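Local coordinates for protein fumarylacetoacetate hydrolase (Burkholderia xenovorans, PDB 5TI1) that probably hydrolyses fumarylacetoacetate to fumarate and acetoacetate, the last step of phenylalanine and tyrosine breakdown, at a magnesium-containing active site, at residues I61-V66 against L134-D139; F44-D49 against Q141-V146; C220-I225 against A263-Q268; L258-A263 against N278-A283. One frame throughout, in Å; residues are numbered along the deposited sequence.

In the fold
The four contacts fall into two pairs, one in the N-terminal family region, the other in the C-terminal hydrolase region. Interactions 1 and 2 join strands of the same antiparallel sheet; their centres are 12 Å apart, and Ile65 of the first packs on Phe47 and Leu142 of the second. Interactions 3 and 4, centres 9 Å apart, share Ala263 and lie beside the metals. Asp260 of interaction 4 binds both magnesium and sodium, whereas the Arg264 side chain of interaction 3 stays about 7 Å from the magnesium. Between the pairs, interactions 2 and 4 come closest, about 9 Å between nearest atoms.

Interaction 1. Residues I61-V66 against L134-D139; sequences IGDSIV and LIRQAD
Gln137 closes the tight side of this contact: its side chain crosses that of Ile65 at about a right angle, with Gln137 CG 3.6 Å from Ile65 CG1, and its amide reaches back to the turn at 61-64. With CG beside the backbone N (chi1 -67°) and an extended chain beyond it, NE2 arrives at Ser64 O at 2.9 Å, the acceptor lying in the plane of the amide. Ile61 N, at the start of the type II' turn, donates to the same oxygen from the opposite face of its carbonyl plane. The backbone N of Gln137 adds a nearly straight bond to Asp63 O (2.9 Å, 169°). Next to this grip, strands 64-66 and 134-136 run antiparallel as an edge pair of the N-terminal sheet: Ile135 N donates to Ile65 O at 2.9 Å, the return bond from Ile65 N is weak, and Val66 CG2 lies beside Leu134 CD1.

The outer side is looser. There the Asp63 carboxylate stacks on one face of the Arg136 guanidinium, the planes 9° apart, with OD2 3.5 Å from NH2. No N-H points at that oxygen, while NE donates a hydrogen bond to a water that also links Asp63 O and Ala138 N. The chemistry therefore implies two kinds of hold: directional amide bonds fix the turn against the second segment, whereas the outer ion pair probably contributes through charge alone.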
# COMPACT_ATOMS: atom_id res chain seq x y z
N ILE B 61 -9.85 18.20 -23.62
CA ILE B 61 -10.05 19.56 -24.11
C ILE B 61 -11.51 19.69 -24.54
O ILE B 61 -11.99 18.92 -25.38
CB ILE B 61 -9.05 19.90 -25.24
CG1 ILE B 61 -9.16 21.38 -25.63
CG2 ILE B 61 -9.18 18.95 -26.43
CD1 ILE B 61 -8.55 22.30 -24.60
N GLY B 62 -12.24 20.61 -23.91
CA GLY B 62 -13.67 20.69 -24.15
C GLY B 62 -14.32 19.35 -23.86
O GLY B 62 -13.97 18.66 -22.89
N ASP B 63 -15.25 18.95 -24.73
CA ASP B 63 -15.90 17.66 -24.60
C ASP B 63 -15.14 16.54 -25.33
O ASP B 63 -15.69 15.46 -25.55
CB ASP B 63 -17.36 17.74 -25.09
CG ASP B 63 -17.47 18.14 -26.55
OD1 ASP B 63 -16.45 18.15 -27.27
OD2 ASP B 63 -18.60 18.45 -27.00
N SER B 64 -13.88 16.78 -25.70
CA SER B 64 -13.12 15.82 -26.48
C SER B 64 -11.84 15.41 -25.73
O SER B 64 -11.63 15.77 -24.57
CB SER B 64 -12.80 16.40 -27.86
OG SER B 64 -13.98 16.52 -28.63
N ILE B 65 -11.01 14.64 -26.42
CA ILE B 65 -9.75 14.13 -25.88
C ILE B 65 -8.71 14.21 -26.98
O ILE B 65 -8.99 13.81 -28.12
CB ILE B 65 -9.86 12.68 -25.37
CG1 ILE B 65 -10.97 12.52 -24.34
CG2 ILE B 65 -8.54 12.20 -24.82
CD1 ILE B 65 -11.27 11.05 -23.98
N VAL B 66 -7.53 14.71 -26.66
CA VAL B 66 -6.41 14.67 -27.59
C VAL B 66 -5.64 13.37 -27.38
O VAL B 66 -5.23 13.05 -26.26
CB VAL B 66 -5.49 15.89 -27.41
CG1 VAL B 66 -4.33 15.79 -28.35
CG2 VAL B 66 -6.26 17.18 -27.65
N LEU B 134 -8.33 13.69 -32.29
CA LEU B 134 -9.31 14.23 -31.36
C LEU B 134 -10.53 13.32 -31.32
O LEU B 134 -11.16 13.08 -32.35
CB LEU B 134 -9.71 15.66 -31.75
CG LEU B 134 -8.95 16.70 -30.93
CD1 LEU B 134 -7.53 16.81 -31.43
CD2 LEU B 134 -9.65 18.04 -30.97
N ILE B 135 -10.85 12.83 -30.13
CA ILE B 135 -11.91 11.86 -29.91
C ILE B 135 -12.91 12.45 -28.93
O ILE B 135 -12.52 13.11 -27.96
CB ILE B 135 -11.33 10.52 -29.39
CG1 ILE B 135 -10.65 9.76 -30.53
CG2 ILE B 135 -12.38 9.67 -28.72
CD1 ILE B 135 -9.13 9.86 -30.48
N ARG B 136 -14.20 12.22 -29.19
CA ARG B 136 -15.23 12.67 -28.26
C ARG B 136 -15.16 11.87 -26.97
O ARG B 136 -14.96 10.66 -26.99
CB ARG B 136 -16.62 12.52 -28.90
CG ARG B 136 -16.86 13.39 -30.13
CD ARG B 136 -17.12 14.85 -29.77
NE ARG B 136 -18.19 15.00 -28.77
CZ ARG B 136 -19.43 15.42 -29.02
NH1 ARG B 136 -19.80 15.75 -30.26
NH2 ARG B 136 -20.31 15.52 -28.03
N GLN B 137 -15.30 12.56 -25.83
CA GLN B 137 -15.37 11.83 -24.57
C GLN B 137 -16.56 10.89 -24.55
O GLN B 137 -16.52 9.85 -23.87
CB GLN B 137 -15.44 12.82 -23.40
CG GLN B 137 -14.16 13.63 -23.22
CD GLN B 137 -14.30 14.74 -22.20
OE1 GLN B 137 -15.09 14.63 -21.25
NE2 GLN B 137 -13.54 15.83 -22.38
N ALA B 138 -17.61 11.23 -25.30
CA ALA B 138 -18.78 10.38 -25.49
C ALA B 138 -18.45 9.06 -26.17
O ALA B 138 -19.27 8.14 -26.14
CB ALA B 138 -19.82 11.13 -26.31
N ASP B 139 -17.27 8.94 -26.79
CA ASP B 139 -16.88 7.70 -27.44
C ASP B 139 -15.77 6.99 -26.69
O ASP B 139 -15.27 5.96 -27.16
CB ASP B 139 -16.46 7.98 -28.88
CG ASP B 139 -17.62 8.43 -29.74
OD1 ASP B 139 -18.71 7.82 -29.63
OD2 ASP B 139 -17.46 9.41 -30.51
O HOH W 1 -18.26 14.03 -25.88

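Interaction 2. Residues F44-D49 against Q141-V146; sequences FGIFSD and QLHLPV
An antiparallel sheet of the N-terminal region has strand 44-49 next to 140-143, one of its two outermost strands, and this contact joins the two. Ser48 and Gln141 form a hydrogen-bonded pair, with Gln141 N reaching Ser48 O at 2.8 Å and Ser48 N reaching Gln141 O at 3.1 Å. One step along, Phe47 and Leu142 form a non-hydrogen-bonded pair, and the bond from His143 N to Ile46 O, 2.9 Å long, runs nearly along the C=O axis. Beyond it the strands part: a water accepts a hydrogen bond from Ile46 N and lies within bonding reach of His143 O, in place of a direct bond between the two backbones.

The two faces of the pair differ in character. On that of Phe47 and Leu142, the methyl CD2 of Leu142 touches Phe47 CB at 3.7 Å, while the phenyl ring turns away to pack on Ile65 and Asp67 of strand 64-67. Leu142 continues onto Pro288 and Trp289, which ties this edge to strand 284-292 of the hydrolase region.

Ile46, Ser48, Gln141 and His143 share the other face. Ile46 CG1 comes to 3.5 Å from Pro145 O, where the chain has left the strand. The imidazole of His143 lies alongside strand 44-49, its CD2 3.5 Å from Ile46 O, and Gln141 C lies over one face of the ring, toward the rim. Ser48 OG sits between the backbone N and the carbonyl carbon (chi1 62°), which directs it to the ring edge, where it hydrogen-bonds His143 NE2 at 2.9 Å.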
# COMPACT_ATOMS: atom_id res chain seq x y z
N PHE B 44 -4.27 15.20 -17.71
CA PHE B 44 -3.80 13.93 -18.27
C PHE B 44 -4.64 12.76 -17.77
O PHE B 44 -5.03 12.72 -16.60
CB PHE B 44 -2.33 13.68 -17.91
CG PHE B 44 -1.38 14.61 -18.60
CD1 PHE B 44 -0.84 14.29 -19.83
CD2 PHE B 44 -1.02 15.81 -18.01
CE1 PHE B 44 0.04 15.15 -20.47
CE2 PHE B 44 -0.14 16.67 -18.64
CZ PHE B 44 0.39 16.34 -19.87
N GLY B 45 -4.88 11.81 -18.67
CA GLY B 45 -5.60 10.59 -18.35
C GLY B 45 -5.17 9.46 -19.25
O GLY B 45 -4.30 9.60 -20.11
N ILE B 46 -5.82 8.31 -19.06
CA ILE B 46 -5.58 7.10 -19.84
C ILE B 46 -6.91 6.68 -20.44
O ILE B 46 -7.88 6.45 -19.71
CB ILE B 46 -4.98 5.97 -18.98
CG1 ILE B 46 -3.58 6.36 -18.47
CG2 ILE B 46 -4.91 4.67 -19.76
CD1 ILE B 46 -2.54 6.50 -19.56
N PHE B 47 -6.96 6.58 -21.77
CA PHE B 47 -8.22 6.29 -22.43
C PHE B 47 -8.02 5.26 -23.53
O PHE B 47 -6.91 4.97 -23.98
CB PHE B 47 -8.86 7.55 -23.03
CG PHE B 47 -8.26 7.96 -24.33
CD1 PHE B 47 -7.04 8.61 -24.36
CD2 PHE B 47 -8.90 7.70 -25.53
CE1 PHE B 47 -6.47 8.99 -25.56
CE2 PHE B 47 -8.34 8.08 -26.73
CZ PHE B 47 -7.12 8.72 -26.74
N SER B 48 -9.15 4.71 -23.94
CA SER B 48 -9.29 3.90 -25.14
C SER B 48 -10.64 4.26 -25.73
O SER B 48 -11.42 5.01 -25.12
CB SER B 48 -9.18 2.41 -24.82
OG SER B 48 -10.23 2.03 -23.95
N ASP B 49 -10.93 3.76 -26.92
CA ASP B 49 -12.17 4.14 -27.58
C ASP B 49 -12.67 2.96 -28.41
O ASP B 49 -12.11 1.86 -28.35
CB ASP B 49 -11.96 5.41 -28.42
CG ASP B 49 -11.21 5.14 -29.71
OD1 ASP B 49 -10.35 4.23 -29.73
OD2 ASP B 49 -11.48 5.83 -30.71
N GLN B 141 -13.55 5.36 -23.27
CA GLN B 141 -13.45 4.69 -21.98
C GLN B 141 -12.29 5.33 -21.22
O GLN B 141 -11.17 5.33 -21.73
CB GLN B 141 -13.19 3.20 -22.16
CG GLN B 141 -14.21 2.51 -23.03
CD GLN B 141 -15.55 2.51 -22.38
OE1 GLN B 141 -15.66 2.28 -21.17
NE2 GLN B 141 -16.60 2.81 -23.15
N LEU B 142 -12.56 5.87 -20.04
CA LEU B 142 -11.51 6.44 -19.20
C LEU B 142 -11.14 5.46 -18.09
O LEU B 142 -12.02 4.95 -17.39
CB LEU B 142 -11.95 7.78 -18.59
CG LEU B 142 -12.46 8.76 -19.64
CD1 LEU B 142 -12.84 10.07 -18.96
CD2 LEU B 142 -11.40 8.96 -20.72
N HIS B 143 -9.85 5.19 -17.95
CA HIS B 143 -9.38 4.20 -17.00
C HIS B 143 -8.59 4.90 -15.90
O HIS B 143 -8.23 6.07 -16.01
CB HIS B 143 -8.52 3.15 -17.70
CG HIS B 143 -9.07 2.70 -19.01
ND1 HIS B 143 -10.09 1.78 -19.11
CD2 HIS B 143 -8.76 3.07 -20.28
CE1 HIS B 143 -10.38 1.59 -20.39
NE2 HIS B 143 -9.60 2.36 -21.11
N LEU B 144 -8.35 4.16 -14.82
CA LEU B 144 -7.51 4.62 -13.73
C LEU B 144 -6.25 5.26 -14.31
O LEU B 144 -5.58 4.65 -15.15
CB LEU B 144 -7.15 3.46 -12.79
CG LEU B 144 -6.69 3.88 -11.40
CD1 LEU B 144 -7.87 4.51 -10.64
CD2 LEU B 144 -6.07 2.70 -10.63
N PRO B 145 -5.94 6.51 -13.98
CA PRO B 145 -4.89 7.21 -14.73
C PRO B 145 -3.48 6.77 -14.38
O PRO B 145 -2.57 6.99 -15.19
CB PRO B 145 -5.13 8.68 -14.36
CG PRO B 145 -5.75 8.64 -13.04
CD PRO B 145 -6.68 7.44 -13.10
N VAL B 146 -3.27 6.17 -13.21
CA VAL B 146 -1.93 5.76 -12.80
C VAL B 146 -2.01 4.38 -12.16
O VAL B 146 -3.05 3.99 -11.63
CB VAL B 146 -1.28 6.76 -11.81
CG1 VAL B 146 -0.86 8.02 -12.52
CG2 VAL B 146 -2.24 7.07 -10.66
O HOH W 2 -7.81 8.43 -16.98

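Interaction 3. Residues C220-I225 against A263-Q268; sequences CRKLDI and ARDIQQ
Asp224 OD2 accepts two sound hydrogen bonds, one from Arg264 NE at 2.9 Å with an angle of 168°, the other from the backbone N of Leu390. NE approaches on the anti side of the carboxylate and keeps the oxygen at the edge of the guanidinium, close to its plane. With the planes 84° apart this salt bridge is not a side-on, two-oxygen pair: NE and, weakly, NH2 both address the single oxygen OD2. Arg264 extends from CG to NE to get there, and its NH2 goes on to a salt bridge with Glu226, a magnesium ligand. Arg264 is thus a second-shell residue that probably helps to position Glu226.

In the fold, the contact lies where strand 252-263 gives way to helix 264-270, with Ala263 at the N-cap. Leu223 and Ala263 make an antiparallel non-hydrogen-bonded pair, and immediately afterwards Arg264 N, in the first turn of the helix, donates to Lys222 O at 2.9 Å.

Asp265 holds the backbone at 220-222. A chi1 of 48° swings its carboxylate back over its own main chain toward that segment, where OD2 accepts from Arg221 N at 2.7 Å on its syn side. Its OD1 accepts from Ile266 N at 2.9 Å, from above the carboxylate plane. Next to it, Cys220 SG touches Ala263 CB at 3.6 Å, and Cys220 CB faces Ile266 CD1.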
# COMPACT_ATOMS: atom_id res chain seq x y z
N CYS B 220 -23.15 -3.64 6.40
CA CYS B 220 -22.89 -2.29 6.89
C CYS B 220 -24.15 -1.43 6.87
O CYS B 220 -24.86 -1.37 5.86
CB CYS B 220 -21.80 -1.67 6.01
SG CYS B 220 -21.77 0.09 6.03
N ARG B 221 -24.42 -0.76 7.99
CA ARG B 221 -25.58 0.13 8.11
C ARG B 221 -25.21 1.61 8.10
O ARG B 221 -26.11 2.45 8.19
CB ARG B 221 -26.36 -0.18 9.40
CG ARG B 221 -26.98 -1.57 9.46
CD ARG B 221 -27.54 -1.85 10.85
NE ARG B 221 -27.79 -3.27 11.06
CZ ARG B 221 -28.24 -3.80 12.20
NH1 ARG B 221 -28.48 -3.02 13.25
NH2 ARG B 221 -28.43 -5.11 12.29
N LYS B 222 -23.93 1.96 8.01
CA LYS B 222 -23.49 3.36 8.02
C LYS B 222 -22.46 3.56 6.92
O LYS B 222 -21.28 3.85 7.17
CB LYS B 222 -22.94 3.76 9.39
CG LYS B 222 -23.99 3.86 10.47
CD LYS B 222 -23.45 4.63 11.66
CE LYS B 222 -24.49 4.76 12.75
NZ LYS B 222 -23.93 5.55 13.87
N LEU B 223 -22.91 3.40 5.68
CA LEU B 223 -22.05 3.60 4.52
C LEU B 223 -21.98 5.08 4.17
O LEU B 223 -23.02 5.74 4.01
CB LEU B 223 -22.59 2.80 3.34
CG LEU B 223 -21.76 2.82 2.06
CD1 LEU B 223 -20.36 2.22 2.32
CD2 LEU B 223 -22.52 2.09 0.97
N ASP B 224 -20.77 5.61 4.05
CA ASP B 224 -20.59 7.04 3.93
C ASP B 224 -19.55 7.34 2.86
O ASP B 224 -18.74 6.48 2.48
CB ASP B 224 -20.18 7.65 5.29
CG ASP B 224 -20.45 9.15 5.36
OD1 ASP B 224 -20.91 9.73 4.36
OD2 ASP B 224 -20.20 9.75 6.43
N ILE B 225 -19.59 8.57 2.35
CA ILE B 225 -18.53 9.10 1.51
C ILE B 225 -17.48 9.75 2.38
O ILE B 225 -17.72 10.02 3.57
CB ILE B 225 -19.05 10.14 0.50
CG1 ILE B 225 -19.37 11.45 1.25
CG2 ILE B 225 -20.25 9.61 -0.27
CD1 ILE B 225 -19.80 12.58 0.36
N ALA B 263 -17.22 2.56 5.76
CA ALA B 263 -18.25 1.82 6.49
C ALA B 263 -18.04 2.12 7.98
O ALA B 263 -17.21 1.49 8.64
CB ALA B 263 -18.16 0.33 6.20
N ARG B 264 -18.78 3.10 8.50
CA ARG B 264 -18.41 3.68 9.78
C ARG B 264 -18.72 2.77 10.95
O ARG B 264 -18.01 2.81 11.96
CB ARG B 264 -19.11 5.02 9.98
CG ARG B 264 -18.79 5.97 8.88
CD ARG B 264 -18.89 7.41 9.30
NE ARG B 264 -18.42 8.24 8.21
CZ ARG B 264 -17.15 8.51 7.98
NH1 ARG B 264 -16.19 8.02 8.77
NH2 ARG B 264 -16.82 9.27 6.94
N ASP B 265 -19.77 1.94 10.85
CA ASP B 265 -20.03 0.99 11.93
C ASP B 265 -18.98 -0.11 11.95
O ASP B 265 -18.55 -0.54 13.03
CB ASP B 265 -21.45 0.42 11.83
CG ASP B 265 -21.83 -0.06 10.43
OD1 ASP B 265 -21.05 0.13 9.47
OD2 ASP B 265 -22.93 -0.63 10.28
N ILE B 266 -18.55 -0.58 10.78
CA ILE B 266 -17.41 -1.50 10.72
C ILE B 266 -16.18 -0.83 11.31
O ILE B 266 -15.37 -1.47 12.00
CB ILE B 266 -17.18 -1.97 9.27
CG1 ILE B 266 -18.35 -2.83 8.79
CG2 ILE B 266 -15.88 -2.75 9.14
CD1 ILE B 266 -18.18 -3.38 7.38
N GLN B 267 -16.02 0.48 11.08
CA GLN B 267 -14.81 1.16 11.54
C GLN B 267 -14.78 1.24 13.06
O GLN B 267 -13.74 0.98 13.68
CB GLN B 267 -14.72 2.57 10.94
CG GLN B 267 -13.44 3.32 11.34
CD GLN B 267 -13.35 4.73 10.77
OE1 GLN B 267 -13.03 4.92 9.60
NE2 GLN B 267 -13.62 5.73 11.61
N GLN B 268 -15.90 1.62 13.67
CA GLN B 268 -15.97 1.79 15.12
C GLN B 268 -15.49 0.55 15.86
O GLN B 268 -14.77 0.65 16.87
CB GLN B 268 -17.40 2.14 15.53
CG GLN B 268 -17.50 3.12 16.67
CD GLN B 268 -17.07 4.51 16.26
OE1 GLN B 268 -15.88 4.84 16.26
NE2 GLN B 268 -18.04 5.35 15.89

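Interaction 4. Residues L258-A263 against N278-A283; sequences LNDWSA and NAKTFA. With NA (sodium ion), chain L; MG (magnesium ion), chain K.
Lys280 reaches across to Asp260 and Ser262 with a chain bent at chi2 and chi3. Its CB and CG make no close contact with segment 258-263. CD is the first atom to arrive, 3.5 Å from Ser262 OG, and CE follows at 3.5 Å from Asp260 OD2. NZ then bonds to both, donating to Ser262 OG at 2.8 Å and forming a salt bridge with Asp260 OD2 at 3.0 Å, the latter from above the carboxylate plane. Ser262 OG donates in turn to Asp260 O.

Asp260 bridges two metals: OD2 binds the magnesium, with Asp153, Glu226 and Glu228 completing its protein ligands, and OD1 binds the sodium at 2.4 Å. The carbonyls of Trp261, Lys280 and Ala283 and the hydroxyl of Thr284 also hold the sodium, so that it joins the backbone of 280-283 to that of 260-261. Trp261 CB packs on Phe282 CZ at 3.6 Å, and Ala263 N donates to Ala279 O.

The Lys280 salt bridge probably offsets part of the negative charge of the magnesium's carboxylates, and the shared Asp260 probably couples the geometry of the two metal sites.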
# COMPACT_ATOMS: atom_id res chain seq x y z
N LEU B 258 -11.27 12.41 -4.98
CA LEU B 258 -11.10 11.14 -4.28
C LEU B 258 -12.24 10.96 -3.29
O LEU B 258 -12.44 11.80 -2.40
CB LEU B 258 -9.74 11.09 -3.56
CG LEU B 258 -9.26 9.75 -2.97
CD1 LEU B 258 -7.72 9.72 -2.83
CD2 LEU B 258 -9.91 9.45 -1.64
N ASN B 259 -13.00 9.88 -3.44
CA ASN B 259 -14.05 9.51 -2.51
C ASN B 259 -13.58 8.28 -1.75
O ASN B 259 -13.57 7.17 -2.29
CB ASN B 259 -15.37 9.23 -3.24
CG ASN B 259 -16.51 8.92 -2.28
OD1 ASN B 259 -16.30 8.88 -1.06
ND2 ASN B 259 -17.73 8.72 -2.82
N ASP B 260 -13.22 8.49 -0.48
CA ASP B 260 -12.76 7.40 0.38
C ASP B 260 -13.98 6.79 1.08
O ASP B 260 -14.30 7.11 2.22
CB ASP B 260 -11.73 7.91 1.39
CG ASP B 260 -11.29 6.84 2.38
OD1 ASP B 260 -11.39 5.64 2.04
OD2 ASP B 260 -10.86 7.21 3.50
N TRP B 261 -14.67 5.91 0.35
CA TRP B 261 -15.84 5.24 0.89
C TRP B 261 -15.54 4.63 2.25
O TRP B 261 -14.52 3.96 2.44
CB TRP B 261 -16.32 4.14 -0.07
CG TRP B 261 -16.57 4.59 -1.48
CD1 TRP B 261 -15.69 4.49 -2.53
CD2 TRP B 261 -17.77 5.16 -2.01
NE1 TRP B 261 -16.27 4.99 -3.68
CE2 TRP B 261 -17.55 5.41 -3.39
CE3 TRP B 261 -19.00 5.50 -1.46
CZ2 TRP B 261 -18.53 5.95 -4.22
CZ3 TRP B 261 -19.98 6.06 -2.28
CH2 TRP B 261 -19.73 6.27 -3.65
N SER B 262 -16.45 4.85 3.21
CA SER B 262 -16.24 4.45 4.59
C SER B 262 -17.46 3.70 5.10
O SER B 262 -18.59 4.15 4.91
CB SER B 262 -15.99 5.67 5.48
OG SER B 262 -14.72 6.24 5.19
N ALA B 263 -17.22 2.56 5.76
CA ALA B 263 -18.25 1.82 6.49
C ALA B 263 -18.04 2.12 7.98
O ALA B 263 -17.21 1.49 8.64
CB ALA B 263 -18.16 0.33 6.20
N ASN B 278 -10.80 -2.71 7.40
CA ASN B 278 -11.85 -3.20 6.50
C ASN B 278 -12.87 -2.11 6.17
O ASN B 278 -13.46 -2.12 5.09
CB ASN B 278 -12.55 -4.41 7.10
CG ASN B 278 -11.75 -5.69 6.93
OD1 ASN B 278 -10.81 -5.76 6.13
ND2 ASN B 278 -12.13 -6.72 7.67
N ALA B 279 -13.08 -1.17 7.08
CA ALA B 279 -14.05 -0.12 6.86
C ALA B 279 -13.66 0.83 5.74
O ALA B 279 -14.51 1.61 5.30
CB ALA B 279 -14.24 0.69 8.14
N LYS B 280 -12.40 0.80 5.30
CA LYS B 280 -11.90 1.72 4.29
C LYS B 280 -11.50 1.05 2.99
O LYS B 280 -11.59 1.68 1.93
CB LYS B 280 -10.67 2.48 4.81
CG LYS B 280 -10.93 3.30 6.04
CD LYS B 280 -11.75 4.50 5.70
CE LYS B 280 -11.39 5.67 6.59
NZ LYS B 280 -12.18 6.86 6.17
N THR B 281 -11.02 -0.18 3.05
CA THR B 281 -10.31 -0.78 1.94
C THR B 281 -11.22 -1.47 0.94
O THR B 281 -10.71 -2.01 -0.04
CB THR B 281 -9.29 -1.79 2.45
OG1 THR B 281 -10.00 -2.87 3.09
CG2 THR B 281 -8.32 -1.14 3.44
N PHE B 282 -12.54 -1.49 1.17
CA PHE B 282 -13.42 -2.16 0.21
C PHE B 282 -13.57 -1.37 -1.09
O PHE B 282 -13.94 -1.96 -2.11
CB PHE B 282 -14.80 -2.42 0.85
CG PHE B 282 -15.56 -1.17 1.21
CD1 PHE B 282 -15.42 -0.59 2.46
CD2 PHE B 282 -16.43 -0.59 0.30
CE1 PHE B 282 -16.12 0.56 2.79
CE2 PHE B 282 -17.14 0.55 0.62
CZ PHE B 282 -16.98 1.13 1.87
N ALA B 283 -13.28 -0.08 -1.08
CA ALA B 283 -13.40 0.76 -2.27
C ALA B 283 -12.91 2.18 -2.00
O ALA B 283 -13.24 2.76 -0.96
CB ALA B 283 -14.85 0.83 -2.77
NA NA L . -12.42 3.76 1.04
MG MG K . -10.42 9.39 4.33